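Local atomic coordinates of CurJ (Moorea producens 3L, PDB entry 5TZ6), a protein that probably catalyses vinylogous dehydration of a polyketide intermediate, as the dehydratase domain of a curacin synthase module. Residues 15-18 and 23-26; 152-157 and 260-265; 187-190 and 195-198. The protein carries 1 engineered substitution. One frame throughout, in Å; residues are numbered along the deposited sequence.

Contact 1 of 3, residues 15-18 and 23-26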
loop_
_atom_site.group_PDB
_atom_site.type_symbol
_atom_site.label_atom_id
_atom_site.label_comp_id
_atom_site.label_asym_id
_atom_site.label_seq_id
_atom_site.Cartn_x
_atom_site.Cartn_y
_atom_site.Cartn_z
ATOM N N LYS A 15 2.374 -4.195 1.903
ATOM C CA LYS A 15 2.868 -4.410 0.553
ATOM C C LYS A 15 1.793 -3.984 -0.434
ATOM O O LYS A 15 0.601 -4.214 -0.204
ATOM C CB LYS A 15 3.232 -5.883 0.338
ATOM C CG LYS A 15 3.148 -6.353 -1.101
ATOM C CD LYS A 15 3.656 -7.780 -1.237
ATOM C CE LYS A 15 3.697 -8.222 -2.696
ATOM N NZ LYS A 15 4.155 -9.631 -2.840
ATOM N N PHE A 16 2.210 -3.356 -1.530
ATOM C CA PHE A 16 1.267 -2.923 -2.548
ATOM C C PHE A 16 1.797 -3.251 -3.933
ATOM O O PHE A 16 2.953 -2.954 -4.251
ATOM C CB PHE A 16 0.978 -1.424 -2.470
ATOM C CG PHE A 16 -0.015 -0.968 -3.493
ATOM C CD1 PHE A 16 -1.367 -1.202 -3.315
ATOM C CD2 PHE A 16 0.406 -0.355 -4.659
ATOM C CE1 PHE A 16 -2.289 -0.805 -4.267
ATOM C CE2 PHE A 16 -0.506 0.044 -5.616
ATOM C CZ PHE A 16 -1.857 -0.182 -5.421
ATOM N N GLN A 17 0.932 -3.844 -4.751
ATOM C CA GLN A 17 1.188 -3.987 -6.173
ATOM C C GLN A 17 -0.140 -3.929 -6.907
ATOM O O GLN A 17 -1.207 -4.124 -6.317
ATOM C CB GLN A 17 1.953 -5.277 -6.488
ATOM C CG GLN A 17 1.229 -6.554 -6.145
ATOM C CD GLN A 17 2.081 -7.773 -6.428
ATOM O OE1 GLN A 17 2.463 -8.504 -5.514
ATOM N NE2 GLN A 17 2.385 -7.999 -7.702
ATOM N N SER A 18 -0.060 -3.643 -8.209
ATOM C CA SER A 18 -1.235 -3.375 -9.022
ATOM C C SER A 18 -0.971 -3.764 -10.467
ATOM O O SER A 18 0.154 -3.574 -10.957
ATOM C CB SER A 18 -1.634 -1.896 -8.952
ATOM O OG SER A 18 -2.711 -1.606 -9.827
ATOM N N GLU A 23 6.180 -1.440 -10.827
ATOM C CA GLU A 23 6.944 -1.637 -9.601
ATOM C C GLU A 23 6.103 -2.323 -8.524
ATOM O O GLU A 23 4.873 -2.249 -8.513
ATOM C CB GLU A 23 7.483 -0.308 -9.067
ATOM C CG GLU A 23 8.533 0.345 -9.945
ATOM C CD GLU A 23 7.939 1.330 -10.931
ATOM O OE1 GLU A 23 6.706 1.527 -10.910
ATOM O OE2 GLU A 23 8.708 1.903 -11.730
ATOM N N ILE A 24 6.797 -2.984 -7.600
ATOM C CA ILE A 24 6.207 -3.527 -6.383
ATOM C C ILE A 24 6.708 -2.694 -5.213
ATOM O O ILE A 24 7.892 -2.346 -5.149
ATOM C CB ILE A 24 6.561 -5.013 -6.186
ATOM C CG1 ILE A 24 6.073 -5.844 -7.368
ATOM C CG2 ILE A 24 5.973 -5.535 -4.884
ATOM C CD1 ILE A 24 6.405 -7.314 -7.233
ATOM N N PHE A 25 5.810 -2.367 -4.291
ATOM C CA PHE A 25 6.135 -1.466 -3.197
ATOM C C PHE A 25 5.976 -2.163 -1.855
ATOM O O PHE A 25 5.041 -2.940 -1.654
ATOM C CB PHE A 25 5.248 -0.219 -3.232
ATOM C CG PHE A 25 5.425 0.614 -4.470
ATOM C CD1 PHE A 25 4.636 0.395 -5.590
ATOM C CD2 PHE A 25 6.376 1.621 -4.512
ATOM C CE1 PHE A 25 4.797 1.163 -6.732
ATOM C CE2 PHE A 25 6.544 2.392 -5.652
ATOM C CZ PHE A 25 5.754 2.162 -6.763
ATOM N N PHE A 26 6.905 -1.889 -0.946
ATOM C CA PHE A 26 6.759 -2.225 0.463
ATOM C C PHE A 26 6.889 -0.958 1.295
ATOM O O PHE A 26 7.729 -0.099 1.009
ATOM C CB PHE A 26 7.780 -3.278 0.894
ATOM C CG PHE A 26 7.615 -4.594 0.186
ATOM C CD1 PHE A 26 8.235 -4.832 -1.030
ATOM C CD2 PHE A 26 6.812 -5.584 0.726
ATOM C CE1 PHE A 26 8.069 -6.046 -1.685
ATOM C CE2 PHE A 26 6.640 -6.800 0.073
ATOM C CZ PHE A 26 7.273 -7.030 -1.133
#

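Contact 2 of 3, residues 152-157 and 260-265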
loop_
_atom_site.group_PDB
_atom_site.type_symbol
_atom_site.label_atom_id
_atom_site.label_comp_id
_atom_site.label_asym_id
_atom_site.label_seq_id
_atom_site.Cartn_x
_atom_site.Cartn_y
_atom_site.Cartn_z
ATOM N N GLU A 152 36.905 -25.398 12.777
ATOM C CA GLU A 152 38.105 -25.688 13.558
ATOM C C GLU A 152 39.373 -25.273 12.817
ATOM O O GLU A 152 40.325 -24.791 13.440
ATOM C CB GLU A 152 38.161 -27.172 13.939
ATOM C CG GLU A 152 37.943 -28.138 12.787
ATOM C CD GLU A 152 36.471 -28.410 12.529
ATOM O OE1 GLU A 152 35.898 -29.279 13.224
ATOM O OE2 GLU A 152 35.879 -27.734 11.659
ATOM N N GLU A 153 39.407 -25.448 11.492
ATOM C CA GLU A 153 40.521 -24.920 10.710
ATOM C C GLU A 153 40.681 -23.416 10.898
ATOM O O GLU A 153 41.807 -22.905 10.890
ATOM C CB GLU A 153 40.330 -25.246 9.229
ATOM C CG GLU A 153 41.323 -26.252 8.684
ATOM C CD GLU A 153 42.751 -25.748 8.759
ATOM O OE1 GLU A 153 43.682 -26.581 8.727
ATOM O OE2 GLU A 153 42.943 -24.518 8.858
ATOM N N ILE A 154 39.576 -22.696 11.090
ATOM C CA ILE A 154 39.651 -21.247 11.235
ATOM C C ILE A 154 40.096 -20.868 12.640
ATOM O O ILE A 154 40.862 -19.915 12.824
ATOM C CB ILE A 154 38.303 -20.603 10.869
ATOM C CG1 ILE A 154 38.072 -20.679 9.356
ATOM C CG2 ILE A 154 38.253 -19.167 11.355
ATOM C CD1 ILE A 154 36.658 -20.333 8.929
ATOM N N GLN A 155 39.620 -21.592 13.653
ATOM C CA GLN A 155 40.065 -21.325 15.016
ATOM C C GLN A 155 41.562 -21.537 15.190
ATOM O O GLN A 155 42.119 -21.093 16.200
ATOM C CB GLN A 155 39.283 -22.195 16.003
ATOM C CG GLN A 155 37.928 -21.608 16.367
ATOM C CD GLN A 155 37.013 -22.608 17.035
ATOM O OE1 GLN A 155 35.804 -22.395 17.120
ATOM N NE2 GLN A 155 37.582 -23.708 17.507
ATOM N N ALA A 156 42.224 -22.185 14.230
ATOM C CA ALA A 156 43.668 -22.373 14.269
ATOM C C ALA A 156 44.419 -21.175 13.701
ATOM O O ALA A 156 45.461 -20.787 14.238
ATOM C CB ALA A 156 44.050 -23.642 13.502
ATOM N N ARG A 157 43.919 -20.592 12.609
ATOM C CA ARG A 157 44.544 -19.401 12.043
ATOM C C ARG A 157 44.286 -18.153 12.878
ATOM O O ARG A 157 45.084 -17.212 12.827
ATOM C CB ARG A 157 44.053 -19.175 10.612
ATOM C CG ARG A 157 44.521 -20.234 9.630
ATOM C CD ARG A 157 44.115 -19.898 8.210
ATOM N NE ARG A 157 42.668 -19.796 8.077
ATOM C CZ ARG A 157 42.011 -19.987 6.938
ATOM N NH1 ARG A 157 40.690 -19.875 6.903
ATOM N NH2 ARG A 157 42.677 -20.299 5.833
ATOM N N TRP A 260 28.905 -17.646 14.518
ATOM C CA TRP A 260 30.304 -17.338 14.262
ATOM C C TRP A 260 30.403 -16.461 13.023
ATOM O O TRP A 260 29.680 -16.675 12.048
ATOM C CB TRP A 260 31.134 -18.606 14.065
ATOM C CG TRP A 260 31.248 -19.469 15.290
ATOM C CD1 TRP A 260 30.511 -20.582 15.578
ATOM C CD2 TRP A 260 32.158 -19.298 16.385
ATOM N NE1 TRP A 260 30.903 -21.110 16.784
ATOM C CE2 TRP A 260 31.914 -20.342 17.298
ATOM C CE3 TRP A 260 33.157 -18.365 16.680
ATOM C CZ2 TRP A 260 32.629 -20.479 18.484
ATOM C CZ3 TRP A 260 33.866 -18.502 17.854
ATOM C CH2 TRP A 260 33.599 -19.550 18.745
ATOM N N CYS A 261 31.304 -15.483 13.059
ATOM C CA CYS A 261 31.497 -14.553 11.955
ATOM C C CYS A 261 32.974 -14.504 11.591
ATOM O O CYS A 261 33.793 -14.021 12.380
ATOM C CB CYS A 261 30.988 -13.159 12.312
ATOM S SG CYS A 261 31.276 -11.975 10.998
ATOM N N TYR A 262 33.311 -14.968 10.393
ATOM C CA TYR A 262 34.679 -14.980 9.900
ATOM C C TYR A 262 34.838 -13.900 8.842
ATOM O O TYR A 262 34.036 -13.814 7.914
ATOM C CB TYR A 262 35.033 -16.349 9.323
ATOM C CG TYR A 262 36.400 -16.431 8.679
ATOM C CD1 TYR A 262 37.550 -16.152 9.405
ATOM C CD2 TYR A 262 36.540 -16.822 7.349
ATOM C CE1 TYR A 262 38.801 -16.234 8.820
ATOM C CE2 TYR A 262 37.788 -16.912 6.757
ATOM C CZ TYR A 262 38.914 -16.615 7.496
ATOM O OH TYR A 262 40.159 -16.701 6.914
ATOM N N THR A 263 35.858 -13.067 8.995
ATOM C CA THR A 263 36.085 -11.937 8.107
ATOM C C THR A 263 37.542 -11.930 7.686
ATOM O O THR A 263 38.425 -12.260 8.482
ATOM C CB THR A 263 35.753 -10.594 8.785
ATOM O OG1 THR A 263 34.368 -10.555 9.153
ATOM C CG2 THR A 263 36.061 -9.434 7.851
ATOM N N CYS A 264 37.794 -11.569 6.432
ATOM C CA CYS A 264 39.164 -11.343 5.988
ATOM C C CYS A 264 39.174 -10.187 5.006
ATOM O O CYS A 264 38.193 -9.945 4.304
ATOM C CB CYS A 264 39.790 -12.596 5.360
ATOM S SG CYS A 264 38.652 -13.607 4.416
ATOM N N GLY A 265 40.276 -9.458 4.978
ATOM C CA GLY A 265 40.349 -8.278 4.144
ATOM C C GLY A 265 41.498 -7.386 4.555
ATOM O O GLY A 265 42.228 -7.661 5.509
#

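Contact 3 of 3, residues 187-190 and 195-198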
loop_
_atom_site.group_PDB
_atom_site.type_symbol
_atom_site.label_atom_id
_atom_site.label_comp_id
_atom_site.label_asym_id
_atom_site.label_seq_id
_atom_site.Cartn_x
_atom_site.Cartn_y
_atom_site.Cartn_z
ATOM N N GLN A 187 33.056 -12.392 21.558
ATOM C CA GLN A 187 34.463 -12.770 21.627
ATOM C C GLN A 187 35.131 -12.528 20.285
ATOM O O GLN A 187 34.477 -12.559 19.240
ATOM C CB GLN A 187 34.622 -14.235 22.046
ATOM C CG GLN A 187 34.422 -14.463 23.525
ATOM C CD GLN A 187 34.773 -15.873 23.937
ATOM O OE1 GLN A 187 35.755 -16.104 24.645
ATOM N NE2 GLN A 187 33.977 -16.832 23.481
ATOM N N VAL A 188 36.441 -12.287 20.316
ATOM C CA VAL A 188 37.172 -11.910 19.108
ATOM C C VAL A 188 38.542 -12.572 19.107
ATOM O O VAL A 188 39.287 -12.482 20.089
ATOM C CB VAL A 188 37.312 -10.381 18.982
ATOM C CG1 VAL A 188 37.986 -10.010 17.660
ATOM C CG2 VAL A 188 35.945 -9.724 19.082
ATOM N N TRP A 189 38.880 -13.211 17.988
ATOM C CA TRP A 189 40.185 -13.824 17.778
ATOM C C TRP A 189 40.785 -13.254 16.506
ATOM O O TRP A 189 40.160 -13.314 15.441
ATOM C CB TRP A 189 40.074 -15.344 17.668
ATOM C CG TRP A 189 39.693 -15.990 18.940
ATOM C CD1 TRP A 189 40.530 -16.456 19.908
ATOM C CD2 TRP A 189 38.364 -16.259 19.389
ATOM N NE1 TRP A 189 39.803 -16.995 20.940
ATOM C CE2 TRP A 189 38.469 -16.888 20.645
ATOM C CE3 TRP A 189 37.094 -16.028 18.851
ATOM C CZ2 TRP A 189 37.353 -17.287 21.374
ATOM C CZ3 TRP A 189 35.986 -16.425 19.574
ATOM C CH2 TRP A 189 36.122 -17.050 20.824
ATOM N N LEU A 190 41.984 -12.703 16.616
ATOM C CA LEU A 190 42.679 -12.127 15.477
ATOM C C LEU A 190 43.681 -13.123 14.913
ATOM O O LEU A 190 44.321 -13.873 15.664
ATOM C CB LEU A 190 43.406 -10.837 15.858
ATOM C CG LEU A 190 42.612 -9.534 15.882
ATOM C CD1 LEU A 190 43.525 -8.400 16.306
ATOM C CD2 LEU A 190 42.007 -9.242 14.514
ATOM N N VAL A 195 39.832 -12.307 10.994
ATOM C CA VAL A 195 39.270 -12.210 12.335
ATOM C C VAL A 195 38.083 -13.156 12.445
ATOM O O VAL A 195 37.307 -13.311 11.496
ATOM C CB VAL A 195 38.844 -10.766 12.677
ATOM C CG1 VAL A 195 37.667 -10.342 11.817
ATOM C CG2 VAL A 195 38.493 -10.649 14.159
ATOM N N LEU A 196 37.942 -13.772 13.618
ATOM C CA LEU A 196 36.837 -14.665 13.938
ATOM C C LEU A 196 36.130 -14.142 15.179
ATOM O O LEU A 196 36.740 -14.045 16.249
ATOM C CB LEU A 196 37.329 -16.096 14.167
ATOM C CG LEU A 196 36.309 -17.073 14.763
ATOM C CD1 LEU A 196 35.312 -17.525 13.716
ATOM C CD2 LEU A 196 37.005 -18.274 15.397
ATOM N N CYS A 197 34.864 -13.774 15.026
ATOM C CA CYS A 197 34.055 -13.257 16.119
ATOM C C CYS A 197 33.019 -14.293 16.534
ATOM O O CYS A 197 32.359 -14.899 15.684
ATOM C CB CYS A 197 33.356 -11.960 15.718
ATOM S SG CYS A 197 34.482 -10.616 15.327
ATOM N N GLN A 198 32.899 -14.505 17.838
ATOM C CA GLN A 198 31.765 -15.207 18.409
ATOM C C GLN A 198 30.703 -14.189 18.790
ATOM O O GLN A 198 31.014 -13.166 19.420
ATOM C CB GLN A 198 32.157 -16.017 19.639
ATOM C CG GLN A 198 30.975 -16.770 20.214
ATOM C CD GLN A 198 31.321 -17.530 21.466
ATOM O OE1 GLN A 198 31.734 -16.942 22.465
ATOM N NE2 GLN A 198 31.155 -18.844 21.424
#

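Contact 1 of 3, residues 15-18 and 23-26
Lys-15 gives up the most surface here, and it does so by laying its aliphatic chain beside the ring of Phe-26, the two side chains running the same way. CG stands roughly opposite the backbone N (chi1 154°) and the chain is extended beyond it, which carries CD to 3.4 Å from Phe-26 CE2 in an oblique approach to the ring. Farther out, Lys-15 CE reaches Ile-24 CG2 at 4.1 Å. A lysine suits this place because its methylenes can cover hydrophobic neighbours while the ammonium goes beyond them to hydrogen-bond with the carbonyl of Leu-64.

Phe-16 and Phe-25 form the antiparallel hydrogen-bonded pair. Phe-16 N donates to Phe-25 O at 2.9 Å and nearly straight (172°), although the donor is tilted 27° from the carbonyl plane; the return bond runs from Phe-25 N to Phe-16 O. The two rings project from the face that Lys-15 and Phe-26 do not use, and Phe-25 CD1 comes loosely to the edge of the Phe-16 ring, 4.4 Å from Phe-16 CD2. Large flat rings fit this face because it is buried: both meet rings of the second subunit, Phe-16 lying against Phe-16 and Phe-25 of that chain.

Strands 14-16 and 24-30 form a beta hairpin at the edge of the sheet. Strand 24-30 pairs in turn with strand 90-99 through backbone hydrogen bonds of Ile-24 with Leu-96 and of Phe-26 with Val-94, while Phe-26 also packs against Ala-61 and Leu-64 of helix 51-65.

Contact 2 of 3, residues 152-157 and 260-265
Trp-260, the first residue of the strand segment, offers one indole face to Gln-155, whose OE1 hangs over the rim of the ring 3.9 Å from Trp-260 CH2. The two side chains cross at about a right angle, with the amide steeply turned against the indole. Gln-155 suits this margin of the helix, since its extended chain spans the gap to the ring while its polar end stays near solvent at the helix surface. Trp-260 NE1 is hydrogen-bonded elsewhere, to Gln-284.

Cys-261 turns to the opposite face of the sheet, and Tyr-262 returns to the helix and buries more surface here than any other residue. With CG opposite the backbone N (chi1 175°), its ring rises to meet Ile-154. The isoleucine grips it with two branches: CD1 sits over the face in a CH-pi contact, 4.0 Å from the ring centroid, and CG2 touches CD1 of the tyrosine at 3.7 Å. At the far end the hydroxyl lies over one face of the Arg-157 guanidinium, whose plane is only 10° from that of the ring. Arg-157 NH1 is 3.2 Å from Tyr-262 OH, but the angle is too poor for a hydrogen bond. The hydroxyl bonds instead to Glu-194, to which Arg-157 NE also makes a long, weak ion pair. Replacing this tyrosine by alanine is likely to leave Ile-154 without the ring it packs on, Glu-194 without its hydroxyl partner and the Arg-157 guanidinium with nothing from this strand beside it.

Thr-263 again faces the other way, bonding to Ser-224. The short helix thus lies across one face of an antiparallel sheet, the segment axes 55° apart, as an outer cover on what is probably the second hotdog unit of a double-hotdog dehydratase.

Contact 3 of 3, residues 187-190 and 195-198
CG of Gln-187 sits opposite its carbonyl carbon (chi1 -77°) and CG of Gln-198 opposite its backbone N (chi1 -179°), and from a directly paired position these torsions turn the two chains to run the same way. Both chains then extend, and Gln-187 NE2 donates to Gln-198 OE1. The modelled 2.5 Å between these two amide atoms is very short, so the exact separation is doubtful. Amides suit this partly exposed face, and the other end of Gln-187, OE1, accepts from Lys-161.

On the same face Trp-189 brings the edge of its indole to the neighbouring strand. Its CE3 is 3.3 Å from Leu-196 O, in the ring plane, and its CZ3 is 3.9 Å from Gln-198 CB.

Together the strands make an antiparallel beta hairpin, extended on one side by strand 160-162 and on the other by strand 258-267. Trp-189 and Leu-196 exchange backbone bonds, that from Leu-196 N to Trp-189 O being 2.9 Å long and nearly straight (171°).

The opposite face is apolar, formed by Val-188, Leu-190 and Val-195, with Cys-197 beside them; the branched chains fill space close to the sheet. Val-195 is its pivot: CG2 lies 3.6 Å from Val-188 CG1 and 3.8 Å from Leu-190 CD2, while the residue also packs on Ala-227 and Leu-228. Val-188 CG2 meets Cys-197 SG at 4.1 Å, the cysteine side chain being about 12 Å from the bound ligand.

From the N terminus, contact 1 comes first, closing a short beta hairpin, with four residues between its segments, at the start of the domain, on the side where the second subunit packs. The chain then builds what is probably the first hotdog half before residues 152-157 open contact 2. Within that long loop the hairpin of contact 3 forms and closes, so it is nested inside contact 2, which shuts only when strand 258-267 arrives. That strand runs beside strand 194-200, so contacts 2 and 3 share a sheet region, with centres about 8 Å apart, and Trp-260 packs on Trp-189. Contact 1 lies on the opposite side of the chain's centre, its own centre about 41 Å from those of the other two.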